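Local atomic coordinates of mannose-specific lectin (Galanthus nivalis, PDB entry 1JPC), a protein that binds alpha-linked mannose as a homotetrameric bulb lectin, with high affinity for alpha-(1-3)-mannose oligomers, and has antiviral activity. Residues Asn30-Asp35 and Ile40-Thr45; Cys52-Ser55 and Asn61-Val64. All coordinates share one frame; numbering follows the deposited sequence.

Contact 1 (Asn30-Asp35 and Ile40-Thr45); sequences NLVLYD and IWATNT. With MAN (alpha-D-mannopyranose), chain D; MAN (alpha-D-mannopyranose), chain B.
One mannose pocket of the bulb-type lectin fold is built on the antiparallel hairpin in which Asn30-Asp35 meets Ile40-Thr45. A classic beta bulge lies at its turn end: Ile40 and Trp41 both face Leu33, whose O accepts Ile40 N at 2.7 Å. Leu33 N returns a nearly straight bond to Trp41 O (2.8 Å, 174° at the hydrogen). Thr43 N bonds Leu31 O at 3.1 Å, and from there on side-chain oxygens join the backbone N-H groups. Thr43 OG1 (chi1 51°) accepts Leu31 N at 3.2 Å and donates to Thr45 OG1, itself bonded to Cys29 O. Asn30 OD1 accepts Thr45 N at 3.1 Å, the donor well above the carbonyl plane, while ND2 donates to O2 of the chain D mannose at 2.9 Å. Tyr34 OH, also bonded to Gln26, pairs with that mannose's O4 at 2.8 Å; Val32 CG1 packs over one face of the Tyr34 ring, toward its rim. O4 of the chain B mannose donates to Asn44 OD1 at 3.1 Å, and Asp28 OD2 also bonds mannose. The Thr45 N bond to Asn30 OD1 probably sets which way the amide is turned, presenting ND2 as a donor to the glycan.

Contact 2 (Cys52-Ser55 and Asn61-Val64); sequences CFLS and NLVV
Leu54 and Val64 face each other as a non-hydrogen-bonded pair in an antiparallel hairpin of the bulb-type lectin fold, strands 53-56 and 62-65, their CA atoms 4.6 Å apart. The next pair, Ser55 with Val63, is hydrogen-bonded in both directions: Ser55 N to Val63 O and Val63 N to Ser55 O, each 2.9 Å, with the second donor in the carbonyl plane of its acceptor. On either side of these bonds CA-H...O contacts close the strands, Val64 CA to Phe53 O at 3.5 Å and Leu62 CA to Ser55 O at 3.4 Å.

The tight part is the apolar face carrying Leu54, Leu62 and Val64. Leu54 extends with CG opposite its backbone N (chi1 178°), and its CD1 methyl reaches both partners, meeting Leu62 CG at 3.8 Å and Val64 CG2 at 3.8 Å. The other methyl of Val64, CG1, rests on Cys52 CB at 3.8 Å, so the two branches of this valine pack against different residues. Cys52 SG forms a disulfide with Cys29, joining the start of the hairpin to the chain just before Asn30.

On the other face Val63 is buried against Pro71 and Gln57; the partly exposed side is that of Ser55 and Phe53, whose CB points away from strand 62-65. Asn61, its OD1 held by Thr77 N and Ser75 OG, lines a mannose pocket.

Within the sheet, strands 53-56 and 62-65 are the inner two of four, flanked by strands 8-10 and 71-74. Leu54 packs on Leu10 of one flank and Val64 on Trp73 of the other, while Met25 of strand 21-25 touches Cys52, Leu54 and Val64 from another sheet.

In the fold
Contacts 1 and 2 belong to different four-stranded sheets of one chain, with centres about 13 Å apart, and besides the disulfide they meet through apolar side chains. Leu31 CD2 of contact 1 lies 3.7 Å from Leu54 CD1 and 4.1 Å from Val64 CG2 of contact 2, so the two hairpins share a hydrophobic core. Each hairpin also supplies an asparagine to its own glycan pocket: Asn30 in one, and in the other Asn61, whose side chain is about 3 Å from a bound mannose. Both pockets thus stand on sheets that pack together, contact 2 centred about 6 Å from the centre of the chain, against 11 Å for contact 1.

Contact 1 (Asn30-Asp35 and Ile40-Thr45)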
# COMPACT_ATOMS: atom_id res chain seq x y z
N ASN A 30 -0.65 6.18 25.42
CA ASN A 30 -1.55 5.04 25.28
C ASN A 30 -1.28 4.44 23.89
O ASN A 30 -1.11 5.18 22.91
CB ASN A 30 -3.00 5.51 25.39
CG ASN A 30 -3.95 4.40 25.80
OD1 ASN A 30 -3.53 3.31 26.18
ND2 ASN A 30 -5.25 4.67 25.73
N LEU A 31 -1.09 3.13 23.83
CA LEU A 31 -0.86 2.43 22.56
C LEU A 31 -2.23 1.87 22.19
O LEU A 31 -2.76 1.01 22.89
CB LEU A 31 0.16 1.31 22.73
CG LEU A 31 0.46 0.42 21.52
CD1 LEU A 31 0.91 1.24 20.33
CD2 LEU A 31 1.53 -0.56 21.91
N VAL A 32 -2.83 2.39 21.12
CA VAL A 32 -4.18 1.99 20.74
C VAL A 32 -4.37 1.45 19.33
O VAL A 32 -3.79 1.96 18.37
CB VAL A 32 -5.16 3.19 20.90
CG1 VAL A 32 -6.61 2.72 20.87
CG2 VAL A 32 -4.85 3.97 22.17
N LEU A 33 -5.20 0.42 19.21
CA LEU A 33 -5.56 -0.16 17.93
C LEU A 33 -6.94 0.39 17.61
O LEU A 33 -7.87 0.23 18.40
CB LEU A 33 -5.63 -1.69 18.02
CG LEU A 33 -6.18 -2.35 16.74
CD1 LEU A 33 -5.31 -2.02 15.52
CD2 LEU A 33 -6.26 -3.84 16.96
N TYR A 34 -7.07 1.09 16.49
CA TYR A 34 -8.33 1.68 16.09
C TYR A 34 -8.85 1.02 14.83
O TYR A 34 -8.06 0.64 13.97
CB TYR A 34 -8.15 3.16 15.73
CG TYR A 34 -7.98 4.07 16.90
CD1 TYR A 34 -9.10 4.53 17.61
CD2 TYR A 34 -6.72 4.48 17.32
CE1 TYR A 34 -8.95 5.36 18.71
CE2 TYR A 34 -6.56 5.33 18.41
CZ TYR A 34 -7.68 5.76 19.10
OH TYR A 34 -7.55 6.59 20.19
N ASP A 35 -10.17 0.85 14.76
CA ASP A 35 -10.81 0.33 13.55
C ASP A 35 -11.64 1.56 13.18
O ASP A 35 -12.73 1.81 13.73
CB ASP A 35 -11.70 -0.87 13.85
CG ASP A 35 -12.26 -1.51 12.60
OD1 ASP A 35 -12.20 -0.87 11.52
OD2 ASP A 35 -12.77 -2.65 12.69
N ILE A 40 -10.25 -0.49 19.52
CA ILE A 40 -10.48 -1.93 19.59
C ILE A 40 -9.65 -2.56 20.71
O ILE A 40 -10.08 -3.52 21.34
CB ILE A 40 -10.14 -2.61 18.23
CG1 ILE A 40 -11.12 -2.14 17.17
CG2 ILE A 40 -10.25 -4.11 18.32
CD1 ILE A 40 -12.56 -2.24 17.61
N TRP A 41 -8.49 -1.98 20.99
CA TRP A 41 -7.59 -2.50 22.01
C TRP A 41 -6.67 -1.36 22.43
O TRP A 41 -6.36 -0.48 21.63
CB TRP A 41 -6.74 -3.62 21.39
CG TRP A 41 -5.78 -4.28 22.33
CD1 TRP A 41 -6.04 -5.36 23.14
CD2 TRP A 41 -4.42 -3.92 22.57
NE1 TRP A 41 -4.92 -5.68 23.86
CE2 TRP A 41 -3.91 -4.82 23.53
CE3 TRP A 41 -3.57 -2.93 22.05
CZ2 TRP A 41 -2.59 -4.75 24.00
CZ3 TRP A 41 -2.27 -2.86 22.52
CH2 TRP A 41 -1.79 -3.76 23.48
N ALA A 42 -6.22 -1.38 23.68
CA ALA A 42 -5.32 -0.36 24.18
C ALA A 42 -4.54 -0.92 25.36
O ALA A 42 -4.94 -1.93 25.94
CB ALA A 42 -6.09 0.90 24.59
N THR A 43 -3.40 -0.31 25.65
CA THR A 43 -2.56 -0.71 26.78
C THR A 43 -3.13 -0.05 28.04
O THR A 43 -2.78 -0.42 29.15
CB THR A 43 -1.09 -0.29 26.58
OG1 THR A 43 -1.03 1.10 26.24
CG2 THR A 43 -0.44 -1.09 25.46
N ASN A 44 -4.01 0.93 27.84
CA ASN A 44 -4.67 1.66 28.91
C ASN A 44 -3.65 2.35 29.81
O ASN A 44 -3.75 2.32 31.04
CB ASN A 44 -5.58 0.73 29.73
CG ASN A 44 -6.66 0.05 28.88
OD1 ASN A 44 -7.39 0.70 28.12
ND2 ASN A 44 -6.75 -1.26 29.00
N THR A 45 -2.66 2.98 29.18
CA THR A 45 -1.61 3.69 29.89
C THR A 45 -1.59 5.19 29.55
O THR A 45 -0.56 5.86 29.68
CB THR A 45 -0.21 3.07 29.60
OG1 THR A 45 0.02 3.05 28.18
CG2 THR A 45 -0.12 1.63 30.15
C1 MAN D . -7.88 6.90 26.46
C2 MAN D . -7.24 7.81 25.41
C3 MAN D . -7.99 7.71 24.09
C4 MAN D . -8.13 6.25 23.65
C5 MAN D . -8.72 5.40 24.77
C6 MAN D . -8.73 3.92 24.44
O1 MAN D . -9.17 7.32 26.76
O2 MAN D . -5.89 7.40 25.22
O3 MAN D . -7.30 8.45 23.07
O4 MAN D . -8.98 6.19 22.51
O5 MAN D . -7.95 5.54 25.99
O6 MAN D . -9.28 3.19 25.55
C1 MAN B . -10.61 2.80 25.35
C2 MAN B . -11.28 2.56 26.69
C3 MAN B . -10.65 1.35 27.39
C4 MAN B . -10.60 0.13 26.46
C5 MAN B . -10.03 0.50 25.08
C6 MAN B . -10.22 -0.62 24.08
O2 MAN B . -12.67 2.33 26.50
O3 MAN B . -11.41 1.01 28.54
O4 MAN B . -9.79 -0.88 27.06
O5 MAN B . -10.71 1.64 24.54
O6 MAN B . -11.60 -0.86 23.84
O HOH W 1 -7.31 3.26 27.59

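Contact 2 (Cys52-Ser55 and Asn61-Val64)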
# COMPACT_ATOMS: atom_id res chain seq x y z
N CYS A 52 5.85 8.95 24.72
CA CYS A 52 6.42 7.61 24.78
C CYS A 52 6.74 7.14 23.36
O CYS A 52 6.27 7.72 22.38
CB CYS A 52 5.42 6.64 25.39
SG CYS A 52 5.18 6.81 27.18
N PHE A 53 7.57 6.11 23.26
CA PHE A 53 7.92 5.52 21.97
C PHE A 53 7.76 4.01 22.10
O PHE A 53 7.83 3.48 23.21
CB PHE A 53 9.33 5.91 21.51
CG PHE A 53 10.43 5.57 22.48
CD1 PHE A 53 11.09 4.34 22.41
CD2 PHE A 53 10.86 6.52 23.43
CE1 PHE A 53 12.17 4.06 23.26
CE2 PHE A 53 11.94 6.25 24.28
CZ PHE A 53 12.60 5.02 24.19
N LEU A 54 7.45 3.34 20.99
CA LEU A 54 7.27 1.88 21.00
C LEU A 54 8.50 1.21 20.40
O LEU A 54 8.94 1.58 19.32
CB LEU A 54 6.00 1.51 20.21
CG LEU A 54 5.66 0.03 20.08
CD1 LEU A 54 5.25 -0.52 21.43
CD2 LEU A 54 4.54 -0.15 19.07
N SER A 55 9.05 0.22 21.10
CA SER A 55 10.23 -0.48 20.64
C SER A 55 10.01 -1.98 20.49
O SER A 55 9.52 -2.65 21.41
CB SER A 55 11.39 -0.22 21.61
OG SER A 55 12.62 -0.71 21.10
N ASN A 61 10.79 -8.62 22.66
CA ASN A 61 9.90 -7.89 23.56
C ASN A 61 9.43 -6.56 22.98
O ASN A 61 10.22 -5.77 22.45
CB ASN A 61 10.60 -7.66 24.91
CG ASN A 61 9.63 -7.55 26.07
OD1 ASN A 61 8.45 -7.89 25.94
ND2 ASN A 61 10.12 -7.09 27.21
N LEU A 62 8.12 -6.35 23.01
CA LEU A 62 7.50 -5.12 22.52
C LEU A 62 7.32 -4.26 23.77
O LEU A 62 6.56 -4.63 24.66
CB LEU A 62 6.14 -5.45 21.89
CG LEU A 62 5.43 -4.31 21.18
CD1 LEU A 62 6.21 -3.94 19.94
CD2 LEU A 62 4.02 -4.73 20.81
N VAL A 63 8.02 -3.14 23.84
CA VAL A 63 7.96 -2.27 25.02
C VAL A 63 7.64 -0.79 24.76
O VAL A 63 8.20 -0.18 23.84
CB VAL A 63 9.32 -2.32 25.79
CG1 VAL A 63 9.20 -1.63 27.14
CG2 VAL A 63 9.81 -3.76 25.94
N VAL A 64 6.74 -0.22 25.57
CA VAL A 64 6.40 1.20 25.48
C VAL A 64 7.29 1.92 26.51
O VAL A 64 7.22 1.62 27.71
CB VAL A 64 4.93 1.46 25.83
CG1 VAL A 64 4.66 2.96 25.93
CG2 VAL A 64 4.03 0.86 24.78